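Local atomic coordinates of Ika8 (Synthetic construct, PDB entry 6G6P), a protein that has no known natural function but, as a synthetic protein, probably serves as a designed eight-bladed beta-propeller scaffold made of WD40-type repeats. Residues A[185-190]-A[197-202]; A[178-183]-A[219-224]; A[226-231]-A[238-243]; A[100-105]-A[139-144]; A[174-179]-A[191-196]. One frame throughout, in Å; residues are numbered along the deposited sequence.

Contact 1 (A[185-190]-A[197-202]); sequences KNIVVS and IKVWDI
S190 and W200 make the one side-chain hydrogen bond between 185-190 and 197-202: W200 NE1 donates to S190 OG at 3.1 Å with an N-H...O angle of 163°. The hydroxyl lies 11° out of the indole plane, so the bond leaves the ring at its edge. S190 OG sits between its own backbone N and carbonyl carbon (chi1 61°), where it is also hydrogen-bonded to H174 NE2.

Backbone bonds form the second group. V188 with W200, and S190 with K198, are antiparallel hydrogen-bonded pairs, each closed by two N-H...O bonds; W200 N to V188 O measures 2.6 Å. Past the last bridge, I202 N donates to N186 O at 3.2 Å, extending the ladder out of the strands.

Apolar contacts lie on both faces of this hairpin. Beside W200, V188 CG2 meets I202 CD1 at 3.5 Å, the two side chains crossing at about a right angle, while V188 CB approaches W200 CD1 at 3.9 Å. On the face of I187 and V199, I187 CD1 touches V199 CG2 at 3.5 Å. There too V189 and I197 run side by side, V189 CG2 being 4.1 Å from I197 CG2.

The buried indole N-H thus has an acceptor, and because S190 OG is gripped by two partners, the hairpin is tied to the loop that carries H174.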
# COMPACT_ATOMS: atom_id res chain seq x y z
N LYS A 185 -7.82 17.72 3.46
CA LYS A 185 -8.24 18.45 4.66
C LYS A 185 -9.76 18.51 4.76
O LYS A 185 -10.31 18.51 5.86
CB LYS A 185 -7.63 19.86 4.64
CG LYS A 185 -8.39 20.93 5.43
CD LYS A 185 -8.36 20.67 6.94
CE LYS A 185 -9.39 21.54 7.65
NZ LYS A 185 -9.07 21.73 9.09
N ASN A 186 -10.45 18.53 3.62
CA ASN A 186 -11.90 18.73 3.60
C ASN A 186 -12.69 17.44 3.43
O ASN A 186 -13.80 17.34 3.96
CB ASN A 186 -12.28 19.70 2.48
CG ASN A 186 -12.64 21.08 3.01
OD1 ASN A 186 -13.61 21.24 3.74
ND2 ASN A 186 -11.85 22.08 2.63
N ILE A 187 -12.17 16.46 2.68
CA ILE A 187 -12.94 15.28 2.32
C ILE A 187 -12.12 14.01 2.58
O ILE A 187 -10.89 14.03 2.64
CB ILE A 187 -13.39 15.32 0.84
CG1 ILE A 187 -12.18 15.19 -0.09
CG2 ILE A 187 -14.19 16.58 0.55
CD1 ILE A 187 -12.50 14.65 -1.47
N VAL A 188 -12.85 12.91 2.74
CA VAL A 188 -12.29 11.56 2.73
C VAL A 188 -12.84 10.84 1.51
O VAL A 188 -14.02 10.99 1.18
CB VAL A 188 -12.63 10.77 4.01
CG1 VAL A 188 -12.06 9.35 3.94
CG2 VAL A 188 -12.11 11.48 5.24
N VAL A 189 -12.00 10.05 0.85
CA VAL A 189 -12.44 9.16 -0.23
C VAL A 189 -11.98 7.75 0.11
O VAL A 189 -10.82 7.54 0.48
CB VAL A 189 -11.92 9.61 -1.61
CG1 VAL A 189 -10.43 9.93 -1.55
CG2 VAL A 189 -12.20 8.55 -2.66
N SER A 190 -12.90 6.79 0.01
CA SER A 190 -12.60 5.41 0.34
C SER A 190 -13.22 4.48 -0.70
O SER A 190 -14.23 4.82 -1.33
CB SER A 190 -13.13 5.04 1.74
OG SER A 190 -14.54 5.17 1.82
N ILE A 197 -17.21 3.36 -4.21
CA ILE A 197 -16.32 4.48 -3.90
C ILE A 197 -17.17 5.61 -3.33
O ILE A 197 -18.17 6.00 -3.94
CB ILE A 197 -15.54 4.95 -5.14
CG1 ILE A 197 -14.53 3.88 -5.58
CG2 ILE A 197 -14.86 6.30 -4.88
CD1 ILE A 197 -13.13 4.10 -5.06
N LYS A 198 -16.79 6.11 -2.16
CA LYS A 198 -17.58 7.09 -1.44
C LYS A 198 -16.68 8.21 -0.94
O LYS A 198 -15.55 7.96 -0.50
CB LYS A 198 -18.32 6.44 -0.26
CG LYS A 198 -18.97 5.10 -0.58
CD LYS A 198 -19.88 4.62 0.54
CE LYS A 198 -20.63 3.36 0.13
NZ LYS A 198 -22.08 3.62 -0.13
N VAL A 199 -17.17 9.45 -1.01
CA VAL A 199 -16.45 10.62 -0.53
C VAL A 199 -17.21 11.22 0.64
O VAL A 199 -18.45 11.28 0.63
CB VAL A 199 -16.21 11.66 -1.64
CG1 VAL A 199 -17.51 12.09 -2.25
CG2 VAL A 199 -15.49 12.87 -1.09
N TRP A 200 -16.48 11.66 1.66
CA TRP A 200 -17.07 12.06 2.93
C TRP A 200 -16.54 13.43 3.36
O TRP A 200 -15.33 13.63 3.44
CB TRP A 200 -16.77 11.04 4.03
CG TRP A 200 -16.84 9.61 3.58
CD1 TRP A 200 -15.87 8.90 2.93
CD2 TRP A 200 -17.94 8.71 3.77
NE1 TRP A 200 -16.30 7.62 2.69
CE2 TRP A 200 -17.57 7.48 3.20
CE3 TRP A 200 -19.20 8.83 4.36
CZ2 TRP A 200 -18.41 6.37 3.21
CZ3 TRP A 200 -20.04 7.73 4.37
CH2 TRP A 200 -19.64 6.52 3.79
N ASP A 201 -17.46 14.35 3.64
CA ASP A 201 -17.10 15.58 4.34
C ASP A 201 -16.68 15.23 5.76
O ASP A 201 -17.47 14.69 6.53
CB ASP A 201 -18.30 16.53 4.34
CG ASP A 201 -17.97 17.91 4.89
OD1 ASP A 201 -16.94 18.06 5.59
OD2 ASP A 201 -18.75 18.85 4.64
N ILE A 202 -15.42 15.55 6.10
CA ILE A 202 -14.89 15.11 7.39
C ILE A 202 -15.60 15.81 8.55
O ILE A 202 -15.78 15.22 9.62
CB ILE A 202 -13.37 15.35 7.46
CG1 ILE A 202 -12.69 14.88 6.18
CG2 ILE A 202 -12.78 14.64 8.67
CD1 ILE A 202 -11.19 14.67 6.34

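Contact 2 (A[178-183]-A[219-224]); sequences ITALAF and TALQFK
L221 and T179 meet with their side chains at about a right angle: L221 CD1 lies 3.7 Å from T179 CG2. Next along, L221 CB abuts the methyl of A180, the CB-CB distance being 3.5 Å. Both residues of 178-183 point their CB toward the other strand, so the leucine is met by two neighbouring residues. The succession is possible because T179 and A180 both face G191 in a classic beta bulge.

F223 is oriented differently. Its CA pairs with that of A182, and A182 CB touches F223 CD2 at 3.5 Å, obliquely to the ring. With CG beside the backbone N (chi1 -60°), however, the ring leans back along its own strand toward A180 and L181. There its edge meets two backbone carbonyls, F223 CE2 lying 3.4 Å from A180 O and F223 CD2 3.4 Å from L181 O. The aromatic C-H rim therefore faces carbonyl oxygens. L181 itself turns away and packs on A140 and Q142 of the preceding sheet.

The strands run almost parallel, 8° apart, with axes 6.1 Å from each other at closest approach, and no hydrogen bond joins them. Each is an outermost strand of its own four-stranded antiparallel sheet and lies near the centre of the chain. Side-chain packing between the inner strands of successive blades, without a shared sheet, is the arrangement of a beta-propeller.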
# COMPACT_ATOMS: atom_id res chain seq x y z
N ILE A 178 -12.91 -3.01 2.91
CA ILE A 178 -12.27 -1.82 2.36
C ILE A 178 -10.93 -2.20 1.74
O ILE A 178 -10.23 -3.11 2.20
CB ILE A 178 -12.11 -0.75 3.45
CG1 ILE A 178 -13.41 -0.58 4.23
CG2 ILE A 178 -11.75 0.57 2.83
CD1 ILE A 178 -14.53 -0.01 3.40
N THR A 179 -10.57 -1.49 0.67
CA THR A 179 -9.36 -1.79 -0.10
C THR A 179 -8.32 -0.69 -0.04
O THR A 179 -7.15 -0.98 0.23
CB THR A 179 -9.74 -2.08 -1.57
OG1 THR A 179 -10.33 -3.38 -1.67
CG2 THR A 179 -8.50 -2.02 -2.46
N ALA A 180 -8.70 0.56 -0.27
CA ALA A 180 -7.73 1.65 -0.26
C ALA A 180 -8.42 2.95 0.12
O ALA A 180 -9.63 3.12 -0.08
CB ALA A 180 -7.01 1.80 -1.61
N LEU A 181 -7.64 3.87 0.68
CA LEU A 181 -8.15 5.13 1.18
C LEU A 181 -7.23 6.26 0.74
O LEU A 181 -6.14 6.05 0.20
CB LEU A 181 -8.27 5.15 2.72
CG LEU A 181 -9.28 4.34 3.55
CD1 LEU A 181 -9.24 2.87 3.25
CD2 LEU A 181 -9.02 4.57 5.03
N ALA A 182 -7.69 7.49 1.00
CA ALA A 182 -6.99 8.75 0.82
C ALA A 182 -7.95 9.84 1.27
O ALA A 182 -9.16 9.63 1.32
CB ALA A 182 -6.55 8.99 -0.63
N PHE A 183 -7.40 11.00 1.60
CA PHE A 183 -8.24 12.07 2.10
C PHE A 183 -7.49 13.39 2.04
O PHE A 183 -6.27 13.44 2.17
CB PHE A 183 -8.70 11.81 3.54
CG PHE A 183 -7.57 11.81 4.53
CD1 PHE A 183 -6.81 10.67 4.72
CD2 PHE A 183 -7.22 12.96 5.19
CE1 PHE A 183 -5.75 10.66 5.60
CE2 PHE A 183 -6.17 12.97 6.07
CZ PHE A 183 -5.44 11.81 6.27
N THR A 219 -9.41 -5.62 -6.65
CA THR A 219 -8.26 -6.16 -5.93
C THR A 219 -7.20 -5.11 -5.63
O THR A 219 -6.30 -5.38 -4.83
CB THR A 219 -7.63 -7.30 -6.74
OG1 THR A 219 -7.06 -6.77 -7.94
CG2 THR A 219 -8.68 -8.34 -7.10
N ALA A 220 -7.28 -3.94 -6.26
CA ALA A 220 -6.29 -2.90 -6.05
C ALA A 220 -6.93 -1.56 -6.39
O ALA A 220 -7.69 -1.45 -7.36
CB ALA A 220 -5.04 -3.12 -6.91
N LEU A 221 -6.64 -0.55 -5.58
CA LEU A 221 -7.09 0.81 -5.81
C LEU A 221 -5.92 1.76 -5.64
O LEU A 221 -4.96 1.47 -4.92
CB LEU A 221 -8.23 1.21 -4.86
CG LEU A 221 -9.61 0.58 -5.02
CD1 LEU A 221 -10.47 0.84 -3.79
CD2 LEU A 221 -10.30 1.13 -6.26
N GLN A 222 -6.00 2.91 -6.30
CA GLN A 222 -4.97 3.92 -6.16
C GLN A 222 -5.59 5.29 -6.40
O GLN A 222 -6.19 5.52 -7.45
CB GLN A 222 -3.82 3.67 -7.14
CG GLN A 222 -2.57 4.45 -6.83
CD GLN A 222 -1.50 3.60 -6.18
OE1 GLN A 222 -0.31 3.90 -6.27
NE2 GLN A 222 -1.92 2.52 -5.54
N PHE A 223 -5.46 6.17 -5.41
CA PHE A 223 -5.99 7.53 -5.49
C PHE A 223 -4.85 8.51 -5.71
O PHE A 223 -3.79 8.40 -5.09
CB PHE A 223 -6.73 7.92 -4.20
CG PHE A 223 -7.91 7.04 -3.89
CD1 PHE A 223 -8.89 6.81 -4.84
CD2 PHE A 223 -8.05 6.48 -2.63
CE1 PHE A 223 -9.98 6.01 -4.54
CE2 PHE A 223 -9.14 5.68 -2.33
CZ PHE A 223 -10.11 5.45 -3.29
N LYS A 224 -5.09 9.47 -6.60
CA LYS A 224 -4.22 10.63 -6.70
C LYS A 224 -5.02 11.74 -7.36
O LYS A 224 -5.66 11.51 -8.39
CB LYS A 224 -2.96 10.34 -7.51
CG LYS A 224 -2.43 11.56 -8.23
CD LYS A 224 -1.13 11.24 -8.90
CE LYS A 224 -1.33 11.25 -10.39
NZ LYS A 224 -0.11 10.80 -11.05

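Contact 3 (A[226-231]-A[238-243]); sequences NIVVSG and KVWYIG
The beta hairpin formed by strands 227-232 and 237-241, the middle pair of a propeller blade, brings V228 over the indole of W240. V228 CG1 stands 3.5 Å from the centroid of the five-membered ring and 16° off its normal, a CH-pi contact over the face. Two torsions arrange this overlap: V228 CG1 lies between its backbone N and carbonyl carbon (chi1 50°), and W240 CG takes the same position at its own CB. The same V228 methyl also meets I242 CG2 at 3.6 Å. At its edge the indole approaches the serine, W240 NE1 to S230 OG being a weak hydrogen bond of 3.5 Å. S230 OG has a stronger partner in Q215 OE1, and H214 stacks edge-to-face with W240.

V228 with W240, and S230 with K238, form antiparallel hydrogen-bonded pairs with bonds of ordinary length. One further bond, I242 N to N226 O at 2.8 Å, prolongs the ladder beyond the I227-Y241 pair, at the open end of the hairpin, away from its connecting turn. On the other face I227 CG2 rests on V239 CG1 at 3.6 Å. At the exposed end, N226 and Y241 lie side by side with amide and ring planes 84° apart, N226 CB touching Y241 CE1 at 3.4 Å.

The face contact with V228 CG1 is close and the N-H...O bond long, which suggests that packing more than hydrogen bonding holds the indole against this strand; the hydroxyl of S230 is engaged chiefly with Q215, and K238 NZ reaches the carbonyl of H214.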
# COMPACT_ATOMS: atom_id res chain seq x y z
N ASN A 226 -8.14 13.74 -8.06
CA ASN A 226 -9.50 13.20 -8.06
C ASN A 226 -9.63 12.01 -9.01
O ASN A 226 -10.74 11.71 -9.47
CB ASN A 226 -10.50 14.30 -8.43
CG ASN A 226 -10.06 15.66 -7.92
OD1 ASN A 226 -10.03 15.91 -6.72
ND2 ASN A 226 -9.72 16.55 -8.85
N ILE A 227 -8.53 11.33 -9.31
CA ILE A 227 -8.49 10.22 -10.25
C ILE A 227 -8.27 8.94 -9.47
O ILE A 227 -7.34 8.84 -8.67
CB ILE A 227 -7.40 10.42 -11.31
CG1 ILE A 227 -7.73 11.61 -12.20
CG2 ILE A 227 -7.22 9.16 -12.13
CD1 ILE A 227 -6.68 11.88 -13.27
N VAL A 228 -9.13 7.95 -9.71
CA VAL A 228 -9.01 6.63 -9.09
C VAL A 228 -8.73 5.61 -10.18
O VAL A 228 -9.36 5.64 -11.24
CB VAL A 228 -10.28 6.25 -8.29
CG1 VAL A 228 -11.52 6.46 -9.14
CG2 VAL A 228 -10.19 4.81 -7.82
N VAL A 229 -7.77 4.72 -9.92
CA VAL A 229 -7.46 3.60 -10.80
C VAL A 229 -7.79 2.33 -10.04
O VAL A 229 -7.28 2.10 -8.94
CB VAL A 229 -5.99 3.62 -11.24
CG1 VAL A 229 -5.76 2.58 -12.33
CG2 VAL A 229 -5.61 5.01 -11.73
N SER A 230 -8.66 1.50 -10.62
CA SER A 230 -9.17 0.31 -9.96
C SER A 230 -8.90 -0.91 -10.83
O SER A 230 -9.21 -0.91 -12.02
CB SER A 230 -10.68 0.45 -9.69
OG SER A 230 -11.40 0.65 -10.89
N GLY A 231 -8.33 -1.94 -10.21
CA GLY A 231 -8.15 -3.23 -10.85
C GLY A 231 -9.04 -4.26 -10.18
O GLY A 231 -9.34 -4.16 -8.99
N LYS A 238 -9.46 0.24 -14.81
CA LYS A 238 -10.32 1.36 -15.18
C LYS A 238 -9.89 2.62 -14.46
O LYS A 238 -9.53 2.59 -13.28
CB LYS A 238 -11.79 1.03 -14.88
CG LYS A 238 -12.41 0.10 -15.91
CD LYS A 238 -13.66 -0.59 -15.39
CE LYS A 238 -14.26 -1.48 -16.46
NZ LYS A 238 -15.38 -2.31 -15.93
N VAL A 239 -9.94 3.74 -15.18
CA VAL A 239 -9.56 5.05 -14.68
C VAL A 239 -10.79 5.95 -14.74
O VAL A 239 -11.44 6.04 -15.79
CB VAL A 239 -8.41 5.65 -15.52
CG1 VAL A 239 -7.91 6.94 -14.90
CG2 VAL A 239 -7.28 4.64 -15.67
N TRP A 240 -11.12 6.60 -13.63
CA TRP A 240 -12.30 7.45 -13.62
C TRP A 240 -12.18 8.54 -12.56
O TRP A 240 -11.31 8.51 -11.69
CB TRP A 240 -13.58 6.63 -13.42
CG TRP A 240 -13.55 5.58 -12.35
CD1 TRP A 240 -12.83 4.42 -12.35
CD2 TRP A 240 -14.30 5.58 -11.13
NE1 TRP A 240 -13.08 3.71 -11.20
CE2 TRP A 240 -13.98 4.40 -10.44
CE3 TRP A 240 -15.21 6.47 -10.56
CZ2 TRP A 240 -14.54 4.09 -9.20
CZ3 TRP A 240 -15.77 6.16 -9.33
CH2 TRP A 240 -15.43 4.98 -8.67
N TYR A 241 -13.09 9.51 -12.67
CA TYR A 241 -13.07 10.73 -11.87
C TYR A 241 -13.96 10.54 -10.64
O TYR A 241 -15.13 10.18 -10.77
CB TYR A 241 -13.57 11.89 -12.74
CG TYR A 241 -13.48 13.27 -12.14
CD1 TYR A 241 -12.26 13.86 -11.84
CD2 TYR A 241 -14.63 14.02 -11.91
CE1 TYR A 241 -12.18 15.13 -11.31
CE2 TYR A 241 -14.57 15.29 -11.38
CZ TYR A 241 -13.35 15.85 -11.08
OH TYR A 241 -13.29 17.11 -10.55
N ILE A 242 -13.39 10.78 -9.46
CA ILE A 242 -14.13 10.50 -8.23
C ILE A 242 -15.25 11.50 -7.98
O ILE A 242 -16.14 11.24 -7.16
CB ILE A 242 -13.19 10.46 -7.01
CG1 ILE A 242 -12.63 11.86 -6.71
CG2 ILE A 242 -12.06 9.47 -7.23
CD1 ILE A 242 -11.79 11.92 -5.46
N GLY A 243 -15.25 12.64 -8.67
CA GLY A 243 -16.30 13.62 -8.47
C GLY A 243 -17.60 13.27 -9.16
O GLY A 243 -18.67 13.68 -8.72

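Contact 4 (A[100-105]-A[139-144]); sequences ALAFSK and TALQFK
A102 CB and F143 CB meet at 3.5 Å between two nearly parallel strands, 8° apart, that exchange no hydrogen bond at all. The axes approach to 6.3 Å, and the nearest CA pairs, A100 with A140 and A102 with F143, advance two residues on one strand against three on the other. No ladder of backbone bonds fixes this register, and its A140 end lies in a bulge.

The phenylalanine carries its ring with CG anti to the backbone N (chi1 -178°), which sends it forward along the strand toward S104. There S104 CB, rather than its hydroxyl, meets the ring at F143 CD2, 3.5 Å away, obliquely to the ring plane. F223 of 219-224 swings its ring the other way, back toward the residues before its pairing partner.

Strand 98-104 and strand 138-144 are each the first strand of a four-stranded blade, and they stand next to each other near the centre of the chain, as the inner strands of adjacent beta-propeller blades do. T139 and A140 both face G151 in a classic beta bulge of the second blade.

L141 fills the place beside the two alanines: its CB lies 3.8 Å from A100 CB, and its CD2 branch comes within 4.2 Å of A102 CB. The leucine also packs on V109 of the first blade and V148 of its own. F103, on the far side of strand 98-104, makes a cation-pi contact with K64.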
# COMPACT_ATOMS: atom_id res chain seq x y z
N ALA A 100 -1.29 -3.28 8.50
CA ALA A 100 -1.18 -1.99 7.84
C ALA A 100 -0.21 -1.13 8.62
O ALA A 100 -0.14 -1.20 9.85
CB ALA A 100 -2.54 -1.30 7.72
N LEU A 101 0.55 -0.31 7.89
CA LEU A 101 1.51 0.58 8.50
C LEU A 101 1.41 1.95 7.85
O LEU A 101 1.18 2.07 6.64
CB LEU A 101 2.95 0.06 8.37
CG LEU A 101 3.46 -0.89 9.46
CD1 LEU A 101 4.86 -1.38 9.11
CD2 LEU A 101 3.45 -0.19 10.81
N ALA A 102 1.58 2.98 8.67
CA ALA A 102 1.68 4.35 8.19
C ALA A 102 2.85 5.01 8.90
O ALA A 102 3.05 4.79 10.10
CB ALA A 102 0.38 5.13 8.44
N PHE A 103 3.64 5.77 8.15
CA PHE A 103 4.87 6.38 8.65
C PHE A 103 4.90 7.83 8.17
O PHE A 103 4.90 8.08 6.96
CB PHE A 103 6.12 5.63 8.16
CG PHE A 103 7.40 6.06 8.82
CD1 PHE A 103 7.39 6.74 10.03
CD2 PHE A 103 8.63 5.78 8.23
CE1 PHE A 103 8.56 7.13 10.65
CE2 PHE A 103 9.81 6.17 8.83
CZ PHE A 103 9.78 6.84 10.03
N SER A 104 4.92 8.77 9.11
CA SER A 104 4.95 10.19 8.77
C SER A 104 5.69 10.95 9.86
O SER A 104 5.33 10.85 11.03
CB SER A 104 3.53 10.76 8.60
OG SER A 104 3.54 12.17 8.55
N LYS A 105 6.72 11.70 9.47
CA LYS A 105 7.62 12.42 10.37
C LYS A 105 8.13 11.39 11.40
O LYS A 105 8.77 10.43 11.02
CB LYS A 105 6.93 13.64 10.97
CG LYS A 105 6.81 14.84 10.05
CD LYS A 105 5.40 15.41 10.12
CE LYS A 105 5.31 16.74 9.40
NZ LYS A 105 4.67 16.62 8.06
N THR A 139 -7.66 -3.41 7.23
CA THR A 139 -7.17 -3.72 5.90
C THR A 139 -6.56 -2.53 5.17
O THR A 139 -5.99 -2.72 4.09
CB THR A 139 -8.30 -4.30 5.04
OG1 THR A 139 -9.38 -3.36 4.98
CG2 THR A 139 -8.81 -5.61 5.63
N ALA A 140 -6.66 -1.33 5.72
CA ALA A 140 -6.08 -0.16 5.09
C ALA A 140 -5.93 0.95 6.12
O ALA A 140 -6.70 1.02 7.08
CB ALA A 140 -6.92 0.32 3.90
N LEU A 141 -4.95 1.81 5.90
CA LEU A 141 -4.60 2.85 6.87
C LEU A 141 -3.88 3.98 6.15
O LEU A 141 -2.92 3.73 5.42
CB LEU A 141 -3.73 2.27 7.99
CG LEU A 141 -3.63 3.03 9.32
CD1 LEU A 141 -4.92 2.91 10.10
CD2 LEU A 141 -2.46 2.49 10.13
N GLN A 142 -4.35 5.21 6.36
CA GLN A 142 -3.72 6.40 5.80
C GLN A 142 -3.54 7.42 6.91
O GLN A 142 -4.46 7.66 7.70
CB GLN A 142 -4.54 6.99 4.65
CG GLN A 142 -5.00 5.96 3.63
CD GLN A 142 -3.89 5.50 2.71
OE1 GLN A 142 -2.87 6.17 2.55
NE2 GLN A 142 -4.08 4.33 2.09
N PHE A 143 -2.36 8.03 6.97
CA PHE A 143 -2.00 8.97 8.03
C PHE A 143 -1.54 10.28 7.41
O PHE A 143 -0.64 10.28 6.55
CB PHE A 143 -0.91 8.38 8.92
CG PHE A 143 -0.52 9.27 10.07
CD1 PHE A 143 -1.48 9.93 10.81
CD2 PHE A 143 0.81 9.42 10.42
CE1 PHE A 143 -1.13 10.74 11.87
CE2 PHE A 143 1.17 10.23 11.48
CZ PHE A 143 0.21 10.89 12.20
N LYS A 144 -2.14 11.38 7.84
CA LYS A 144 -1.78 12.71 7.36
C LYS A 144 -2.21 13.75 8.38
O LYS A 144 -3.35 13.72 8.85
CB LYS A 144 -2.44 13.00 6.00
CG LYS A 144 -2.10 14.36 5.40
CD LYS A 144 -3.35 15.00 4.79
CE LYS A 144 -3.33 16.52 4.88
NZ LYS A 144 -4.48 17.15 4.17

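Contact 5 (A[174-179]-A[191-196]); sequences HQSAIT and GAADGT
H174 and A192 make the close-packed side of this contact: the methyl of A192 lies 3.3 Å from H174 ND1, oblique to the imidazole. Next to it, I178 and A192 form an antiparallel non-hydrogen-bonded pair with their CA atoms only 3.9 Å apart, and T179 N donates to G191 O at 2.8 Å. At the ring edge T196 OG1 is hydrogen-bonded to H174 ND1; the modelled separation is very short and its exact value doubtful. H174 CG stands beside its backbone N (chi1 -54°), which brings the ring beside the methyl of A192, with ND1 toward T196. The other ring nitrogen, H174 NE2, is hydrogen-bonded to S190 OG.

Toward solvent the fit is looser. Q175 is exposed, while S176, A193 and D194 are partly so, and the contact there is made largely through polar atoms. D194 N donates to S176 OG at 3.1 Å, whereas the bond from A193 N to A177 O is weak because its angle is only 123°. The turn itself is type I from A192 to G195, the glycine taking a positive phi of 95°. D194 OD1 accepts from T196 N at 3.3 Å, an Asx turn in which the carboxylate holds the backbone two residues on.

D194 OD1 remains 4.9 Å from H174 ND1, and T196 OG1 stands between them. With W200 bonded to S190, the placing of H174, S190, W200 and D194 nevertheless recalls the histidine, serine, tryptophan and aspartate of the structural tetrad of WD40 propellers.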
# COMPACT_ATOMS: atom_id res chain seq x y z
N HIS A 174 -18.63 1.13 4.07
CA HIS A 174 -19.13 0.24 3.03
C HIS A 174 -19.66 -1.04 3.68
O HIS A 174 -19.55 -1.24 4.89
CB HIS A 174 -18.04 -0.06 2.01
CG HIS A 174 -17.39 1.15 1.42
ND1 HIS A 174 -17.35 1.39 0.06
CD2 HIS A 174 -16.75 2.20 2.00
CE1 HIS A 174 -16.72 2.52 -0.17
NE2 HIS A 174 -16.35 3.03 0.99
N GLN A 175 -20.22 -1.92 2.85
CA GLN A 175 -20.70 -3.22 3.31
C GLN A 175 -19.84 -4.36 2.78
O GLN A 175 -20.23 -5.53 2.91
CB GLN A 175 -22.16 -3.43 2.92
CG GLN A 175 -22.53 -2.97 1.52
CD GLN A 175 -22.92 -1.50 1.46
OE1 GLN A 175 -22.90 -0.80 2.48
NE2 GLN A 175 -23.30 -1.04 0.28
N SER A 176 -18.70 -4.06 2.17
CA SER A 176 -17.70 -5.06 1.83
C SER A 176 -16.34 -4.57 2.30
O SER A 176 -16.18 -3.42 2.71
CB SER A 176 -17.68 -5.35 0.32
OG SER A 176 -17.14 -4.26 -0.41
N ALA A 177 -15.35 -5.46 2.25
CA ALA A 177 -14.04 -5.16 2.80
C ALA A 177 -13.41 -3.96 2.11
O ALA A 177 -13.36 -3.90 0.88
CB ALA A 177 -13.13 -6.39 2.68
N ILE A 178 -12.91 -3.01 2.91
CA ILE A 178 -12.27 -1.82 2.36
C ILE A 178 -10.93 -2.20 1.74
O ILE A 178 -10.23 -3.11 2.20
CB ILE A 178 -12.11 -0.75 3.45
CG1 ILE A 178 -13.41 -0.58 4.23
CG2 ILE A 178 -11.75 0.57 2.83
CD1 ILE A 178 -14.53 -0.01 3.40
N THR A 179 -10.57 -1.49 0.67
CA THR A 179 -9.36 -1.79 -0.10
C THR A 179 -8.32 -0.69 -0.04
O THR A 179 -7.15 -0.98 0.23
CB THR A 179 -9.74 -2.08 -1.57
OG1 THR A 179 -10.33 -3.38 -1.67
CG2 THR A 179 -8.50 -2.02 -2.46
N GLY A 191 -12.61 3.32 -0.86
CA GLY A 191 -13.10 2.32 -1.80
C GLY A 191 -13.04 0.92 -1.25
O GLY A 191 -12.06 0.55 -0.59
N ALA A 192 -14.06 0.12 -1.51
CA ALA A 192 -14.20 -1.22 -0.95
C ALA A 192 -14.03 -2.27 -2.05
O ALA A 192 -13.76 -1.96 -3.21
CB ALA A 192 -15.55 -1.37 -0.25
N ALA A 193 -14.21 -3.53 -1.65
CA ALA A 193 -13.91 -4.64 -2.56
C ALA A 193 -14.95 -4.77 -3.66
O ALA A 193 -14.62 -5.14 -4.79
CB ALA A 193 -13.82 -5.95 -1.77
N ASP A 194 -16.21 -4.47 -3.37
CA ASP A 194 -17.29 -4.64 -4.34
C ASP A 194 -17.36 -3.53 -5.37
O ASP A 194 -18.33 -3.46 -6.13
CB ASP A 194 -18.64 -4.77 -3.61
CG ASP A 194 -18.99 -3.54 -2.80
OD1 ASP A 194 -18.15 -2.62 -2.71
OD2 ASP A 194 -20.11 -3.49 -2.26
N GLY A 195 -16.36 -2.65 -5.43
CA GLY A 195 -16.32 -1.59 -6.41
C GLY A 195 -16.86 -0.25 -5.94
O GLY A 195 -16.79 0.72 -6.69
N THR A 196 -17.40 -0.17 -4.72
CA THR A 196 -17.99 1.07 -4.25
C THR A 196 -16.90 2.09 -3.94
O THR A 196 -15.82 1.75 -3.46
CB THR A 196 -18.85 0.83 -3.01
OG1 THR A 196 -18.06 0.21 -1.99
CG2 THR A 196 -20.03 -0.07 -3.35

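How the contacts relate
From the N terminus, contact 4 comes first, closing a loop of 33 residues and bringing together the inner strands of two successive blades. Contact 5 opens at 174-179, on the approach to the next blade, and closes at 191-196; contact 1 opens at 185-190 before that closure, so the two cross within one blade, and together they join its first three strands. Contact 2 shares I178 and T179 with contact 5 but closes only at 219-224 in the following blade, enclosing contact 1. Contact 3 then follows in series, fastening the middle hairpin of that blade. Contacts 4 and 2 thus work between blades, contacts 1, 3 and 5 within them, and I178 O bonded to T139 OG1 links contacts 4 and 2.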